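Local coordinates for 6b protein (Agrobacterium vitis, PDB 3AQ2), which probably disturbs plant cell proliferation as an Agrobacterium toxin-like factor with an ADP-ribosylation fold, apparently by acting on the host's microRNA machinery, at residues A[7-12]-A[35-40]; A[29-34]-A[136-141]. One frame throughout, in Å; residues are numbered along the deposited sequence.

Contact 1: residues A[7-12]-A[35-40]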
loop_
_atom_site.group_PDB
_atom_site.type_symbol
_atom_site.label_atom_id
_atom_site.label_comp_id
_atom_site.label_asym_id
_atom_site.label_seq_id
_atom_site.Cartn_x
_atom_site.Cartn_y
_atom_site.Cartn_z
ATOM N N PRO A 7 -8.555 -4.804 14.089
ATOM C CA PRO A 7 -9.942 -5.164 13.730
ATOM C C PRO A 7 -11.004 -4.108 14.062
ATOM O O PRO A 7 -12.101 -4.160 13.495
ATOM C CB PRO A 7 -10.191 -6.450 14.525
ATOM C CG PRO A 7 -8.826 -7.045 14.683
ATOM C CD PRO A 7 -7.936 -5.859 14.921
ATOM N N THR A 8 -10.697 -3.153 14.942
ATOM C CA THR A 8 -11.634 -2.048 15.208
ATOM C C THR A 8 -11.739 -1.066 14.038
ATOM O O THR A 8 -12.699 -0.280 13.954
ATOM C CB THR A 8 -11.284 -1.244 16.482
ATOM O OG1 THR A 8 -10.070 -0.506 16.292
ATOM C CG2 THR A 8 -11.172 -2.153 17.692
ATOM N N TRP A 9 -10.738 -1.091 13.163
ATOM C CA TRP A 9 -10.686 -0.165 12.039
ATOM C C TRP A 9 -11.517 -0.660 10.866
ATOM O O TRP A 9 -11.277 -1.757 10.349
ATOM C CB TRP A 9 -9.237 0.042 11.591
ATOM C CG TRP A 9 -9.130 0.919 10.379
ATOM C CD1 TRP A 9 -8.817 0.528 9.106
ATOM C CD2 TRP A 9 -9.328 2.334 10.330
ATOM N NE1 TRP A 9 -8.824 1.618 8.265
ATOM C CE2 TRP A 9 -9.129 2.739 8.990
ATOM C CE3 TRP A 9 -9.660 3.302 11.289
ATOM C CZ2 TRP A 9 -9.246 4.078 8.581
ATOM C CZ3 TRP A 9 -9.777 4.634 10.888
ATOM C CH2 TRP A 9 -9.563 5.009 9.538
ATOM N N GLN A 10 -12.479 0.160 10.452
ATOM C CA GLN A 10 -13.271 -0.110 9.261
ATOM C C GLN A 10 -12.578 0.581 8.086
ATOM O O GLN A 10 -12.458 1.809 8.074
ATOM C CB GLN A 10 -14.705 0.409 9.450
ATOM C CG GLN A 10 -15.424 -0.187 10.673
ATOM C CD GLN A 10 -16.830 0.370 10.917
ATOM O OE1 GLN A 10 -17.379 1.116 10.097
ATOM N NE2 GLN A 10 -17.417 -0.000 12.052
ATOM N N VAL A 11 -12.093 -0.205 7.123
ATOM C CA VAL A 11 -11.451 0.371 5.927
ATOM C C VAL A 11 -12.360 1.437 5.303
ATOM O O VAL A 11 -13.589 1.258 5.240
ATOM C CB VAL A 11 -11.082 -0.722 4.886
ATOM C CG1 VAL A 11 -12.341 -1.319 4.225
ATOM C CG2 VAL A 11 -10.123 -0.172 3.842
ATOM N N ARG A 12 -11.764 2.548 4.873
ATOM C CA ARG A 12 -12.546 3.599 4.222
ATOM C C ARG A 12 -12.653 3.233 2.748
ATOM O O ARG A 12 -11.652 3.247 2.021
ATOM C CB ARG A 12 -11.902 4.981 4.355
ATOM C CG ARG A 12 -11.830 5.648 5.745
ATOM C CD ARG A 12 -12.603 5.000 6.861
ATOM N NE ARG A 12 -12.567 5.859 8.050
ATOM C CZ ARG A 12 -12.729 5.426 9.298
ATOM N NH1 ARG A 12 -12.936 4.134 9.548
ATOM N NH2 ARG A 12 -12.670 6.292 10.307
ATOM N N ARG A 35 -4.572 6.836 12.766
ATOM C CA ARG A 35 -3.565 7.180 13.769
ATOM C C ARG A 35 -4.199 7.442 15.135
ATOM O O ARG A 35 -3.680 6.983 16.160
ATOM C CB ARG A 35 -2.729 8.394 13.314
ATOM C CG ARG A 35 -1.951 9.106 14.445
ATOM C CD ARG A 35 -0.665 8.374 14.851
ATOM N NE ARG A 35 -0.357 8.477 16.281
ATOM C CZ ARG A 35 0.156 9.546 16.888
ATOM N NH1 ARG A 35 0.432 10.656 16.208
ATOM N NH2 ARG A 35 0.391 9.510 18.195
ATOM N N SER A 36 -5.321 8.161 15.139
ATOM C CA SER A 36 -5.989 8.553 16.382
ATOM C C SER A 36 -6.436 7.336 17.191
ATOM O O SER A 36 -6.291 7.309 18.420
ATOM C CB SER A 36 -7.186 9.468 16.101
ATOM O OG SER A 36 -6.767 10.718 15.565
ATOM N N THR A 37 -6.953 6.327 16.495
ATOM C CA THR A 37 -7.556 5.173 17.152
ATOM C C THR A 37 -6.570 4.048 17.431
ATOM O O THR A 37 -6.802 3.241 18.333
ATOM C CB THR A 37 -8.723 4.589 16.338
ATOM O OG1 THR A 37 -8.246 4.163 15.054
ATOM C CG2 THR A 37 -9.845 5.621 16.164
ATOM N N LEU A 38 -5.479 3.996 16.665
ATOM C CA LEU A 38 -4.551 2.850 16.731
ATOM C C LEU A 38 -3.134 3.154 17.249
ATOM O O LEU A 38 -2.346 2.230 17.467
ATOM C CB LEU A 38 -4.467 2.160 15.365
ATOM C CG LEU A 38 -5.762 1.627 14.736
ATOM C CD1 LEU A 38 -5.469 1.047 13.360
ATOM C CD2 LEU A 38 -6.424 0.570 15.592
ATOM N N SER A 39 -2.832 4.441 17.433
ATOM C CA SER A 39 -1.535 4.938 17.937
ATOM C C SER A 39 -0.457 5.060 16.865
ATOM O O SER A 39 -0.643 4.641 15.727
ATOM C CB SER A 39 -1.016 4.106 19.121
ATOM O OG SER A 39 -0.148 3.078 18.678
ATOM N N GLN A 40 0.687 5.618 17.271
ATOM C CA GLN A 40 1.841 5.825 16.397
ATOM C C GLN A 40 2.562 4.528 16.040
ATOM O O GLN A 40 3.319 4.482 15.069
ATOM C CB GLN A 40 2.824 6.817 17.034
ATOM C CG GLN A 40 3.586 6.300 18.257
ATOM C CD GLN A 40 2.941 6.665 19.587
ATOM O OE1 GLN A 40 3.637 7.005 20.547
ATOM N NE2 GLN A 40 1.615 6.601 19.655
HETATM O O HOH W 1 -9.858 1.974 14.803
#

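Contact 2: residues A[29-34]-A[136-141]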
loop_
_atom_site.group_PDB
_atom_site.type_symbol
_atom_site.label_atom_id
_atom_site.label_comp_id
_atom_site.label_asym_id
_atom_site.label_seq_id
_atom_site.Cartn_x
_atom_site.Cartn_y
_atom_site.Cartn_z
ATOM N N GLN A 29 -8.275 12.580 6.107
ATOM C CA GLN A 29 -9.083 12.279 7.287
ATOM C C GLN A 29 -8.951 10.813 7.688
ATOM O O GLN A 29 -8.933 10.499 8.880
ATOM C CB GLN A 29 -10.557 12.616 7.057
ATOM C CG GLN A 29 -11.387 12.642 8.349
ATOM C CD GLN A 29 -10.856 13.647 9.363
ATOM O OE1 GLN A 29 -10.589 14.798 9.023
ATOM N NE2 GLN A 29 -10.700 13.213 10.618
ATOM N N ALA A 30 -8.881 9.923 6.698
ATOM C CA ALA A 30 -8.753 8.490 6.985
ATOM C C ALA A 30 -7.452 8.222 7.730
ATOM O O ALA A 30 -7.421 7.458 8.704
ATOM C CB ALA A 30 -8.814 7.675 5.699
ATOM N N ARG A 31 -6.381 8.865 7.277
ATOM C CA ARG A 31 -5.071 8.708 7.896
ATOM C C ARG A 31 -5.101 9.194 9.341
ATOM O O ARG A 31 -4.617 8.507 10.252
ATOM C CB ARG A 31 -4.011 9.487 7.112
ATOM C CG ARG A 31 -2.608 9.120 7.515
ATOM C CD ARG A 31 -1.632 10.251 7.355
ATOM N NE ARG A 31 -0.655 10.191 8.441
ATOM C CZ ARG A 31 -0.763 10.848 9.593
ATOM N NH1 ARG A 31 -1.796 11.648 9.822
ATOM N NH2 ARG A 31 0.174 10.708 10.523
ATOM N N THR A 32 -5.676 10.374 9.550
ATOM C CA THR A 32 -5.786 10.940 10.895
ATOM C C THR A 32 -6.605 10.029 11.820
ATOM O O THR A 32 -6.209 9.812 12.974
ATOM C CB THR A 32 -6.388 12.363 10.874
ATOM O OG1 THR A 32 -5.559 13.212 10.069
ATOM C CG2 THR A 32 -6.473 12.938 12.289
ATOM N N ASP A 33 -7.727 9.509 11.315
ATOM C CA ASP A 33 -8.628 8.649 12.114
ATOM C C ASP A 33 -7.966 7.325 12.479
ATOM O O ASP A 33 -8.183 6.786 13.572
ATOM C CB ASP A 33 -9.928 8.351 11.368
ATOM C CG ASP A 33 -10.843 9.567 11.246
ATOM O OD1 ASP A 33 -10.584 10.620 11.881
ATOM O OD2 ASP A 33 -11.839 9.457 10.508
ATOM N N PHE A 34 -7.183 6.796 11.542
ATOM C CA PHE A 34 -6.403 5.576 11.751
ATOM C C PHE A 34 -5.376 5.775 12.879
ATOM O O PHE A 34 -5.333 5.000 13.837
ATOM C CB PHE A 34 -5.712 5.215 10.431
ATOM C CG PHE A 34 -5.028 3.881 10.429
ATOM C CD1 PHE A 34 -5.687 2.756 9.948
ATOM C CD2 PHE A 34 -3.714 3.750 10.856
ATOM C CE1 PHE A 34 -5.053 1.522 9.904
ATOM C CE2 PHE A 34 -3.066 2.512 10.830
ATOM C CZ PHE A 34 -3.744 1.386 10.351
ATOM N N ALA A 136 -4.571 2.388 -0.022
ATOM C CA ALA A 136 -3.781 3.375 0.710
ATOM C C ALA A 136 -3.349 2.765 2.037
ATOM O O ALA A 136 -4.178 2.248 2.800
ATOM C CB ALA A 136 -4.595 4.652 0.912
ATOM N N ILE A 137 -2.044 2.819 2.309
ATOM C CA ILE A 137 -1.489 2.181 3.494
ATOM C C ILE A 137 -0.542 3.088 4.253
ATOM O O ILE A 137 -0.027 4.072 3.703
ATOM C CB ILE A 137 -0.702 0.883 3.140
ATOM C CG1 ILE A 137 0.492 1.197 2.210
ATOM C CG2 ILE A 137 -1.653 -0.209 2.583
ATOM C CD1 ILE A 137 1.507 0.041 2.141
ATOM N N LEU A 138 -0.345 2.756 5.524
ATOM C CA LEU A 138 0.806 3.228 6.274
ATOM C C LEU A 138 1.793 2.067 6.301
ATOM O O LEU A 138 1.420 0.915 6.573
ATOM C CB LEU A 138 0.390 3.648 7.682
ATOM C CG LEU A 138 -0.420 4.947 7.652
ATOM C CD1 LEU A 138 -1.218 5.104 8.929
ATOM C CD2 LEU A 138 0.480 6.168 7.426
ATOM N N MET A 139 3.045 2.358 5.955
ATOM C CA MET A 139 4.048 1.307 5.791
ATOM C C MET A 139 4.659 0.868 7.122
ATOM O O MET A 139 4.846 1.676 8.045
ATOM C CB MET A 139 5.165 1.791 4.867
ATOM C CG MET A 139 4.699 1.929 3.430
ATOM S SD MET A 139 5.983 2.608 2.366
ATOM C CE MET A 139 6.289 4.167 3.194
ATOM N N SER A 140 4.951 -0.429 7.199
ATOM C CA SER A 140 5.656 -1.008 8.332
ATOM C C SER A 140 7.163 -0.749 8.231
ATOM O O SER A 140 7.646 -0.198 7.238
ATOM C CB SER A 140 5.415 -2.512 8.360
ATOM O OG SER A 140 6.159 -3.119 7.321
ATOM N N GLN A 141 7.910 -1.178 9.242
ATOM C CA GLN A 141 9.354 -0.961 9.237
ATOM C C GLN A 141 10.045 -1.844 8.188
ATOM O O GLN A 141 11.223 -1.643 7.887
ATOM C CB GLN A 141 9.964 -1.149 10.633
ATOM C CG GLN A 141 10.392 -2.584 10.977
ATOM C CD GLN A 141 9.245 -3.501 11.428
ATOM O OE1 GLN A 141 8.083 -3.325 11.056
ATOM N NE2 GLN A 141 9.595 -4.507 12.217
#

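Contact 1: residues A[7-12]-A[35-40]
Trp-9 and Thr-37 mark the closest approach of the two backbones, their CA atoms 8.0 Å apart, where the chain leaves a 3-10 turn at Pro-7 and Thr-8 and runs past the last turn of helix 20-38. That helix ends at Leu-38, and Ser-39 breaks it with a positive phi of 83°. No direct hydrogen bond crosses between the segments, so side chains and one water do the joining. Thr-8 and Leu-38 pass alongside each other in opposite directions, with Thr-8 OG1 3.9 Å from the methyl Leu-38 CD2. The other methyl, Leu-38 CD1, lies 4.3 Å from Trp-9 CB. Trp-9 has CG anti to its own N (chi1 176°), which carries the indole along the helix to meet Phe-34 edge-to-face; Thr-37 crosses it at roughly a right angle, its OG1 coming obliquely to 4.1 Å from Trp-9 CE3. Within segment 7-12, the Arg-12 guanidinium stacks over the outer part of one indole face, with Trp-9 CH2 3.2 Å from its plane, over its centre; Arg-12 NH1 donates to Gln-10 O over 2.8 Å. A water sits in the indole plane at its edge, donating to Thr-8 OG1 (2.9 Å) and hydrogen-bonded to Thr-37 OG1 (2.7 Å). Loose apolar packing at Leu-38 and Trp-9 is thus paired with a water bridge between two threonine hydroxyls, each also bonded to a backbone carbonyl, Thr-5 O for Thr-8 and Asp-33 O for Thr-37.

Contact 2: residues A[29-34]-A[136-141]
Leu-138 makes every side-chain contact here, reaching Phe-34 and Arg-31 on one side of helix 20-38, and the chain comes to it from the end of strand 133-137. In that strand Ala-136 pairs through its backbone with Val-198 and Ala-199, and Ile-137, its side chain turned away from the helix, packs on Thr-66 and Val-68 of strand 66-70. This is a helix laid on a mixed sheet in which 133-137 runs antiparallel to both of its neighbours, 199-202 and 66-70, in the ADP-ribosylation fold of this protein. At Leu-138 the side chain points back to the helix. With chi1 at -71° its CG lies beside the backbone N and anti to the carbonyl carbon, and the two methyls divide between two partners one helical turn apart. CD1 meets the Phe-34 ring obliquely, on its CD2-CE2 side, as the two side chains slide past each other in opposite directions. Leu-138 CD1 is 3.4 Å from Phe-34 CD2 and 3.7 Å from Phe-34 CE2, a tight approach for carbon atoms. Leu-138 CD2 lies 4.3 Å from Arg-31 CG, so the leucine meets the aliphatic part of that arginine, while Arg-31 NE donates to Gln-63 O. The carbonyl of Leu-138 accepts from Tyr-195 OH, and farther on Gln-141 bonds to Tyr-58.

How the contacts relate
Contact 1 and contact 2 both use helix 20-38, contact 1 at its C-terminal end and contact 2 one to two turns earlier, and their centres are 8 Å apart. Along the chain the segments come in the order 7-12, 29-34, 35-40, 136-141, so the two contacts interleave. They also touch directly: Arg-12 NH2 forms a salt bridge with Asp-33 OD2 at 3.3 Å, and Trp-9 CZ3 packs 3.4 Å from Phe-34 N. Strands 12-13 and 133-137 both belong to the four-stranded mixed sheet, separated by 199-202. With Phe-34 touching both Trp-9 and Leu-138, residues before strand 12-13 and after strand 133-137 meet the same part of the helix.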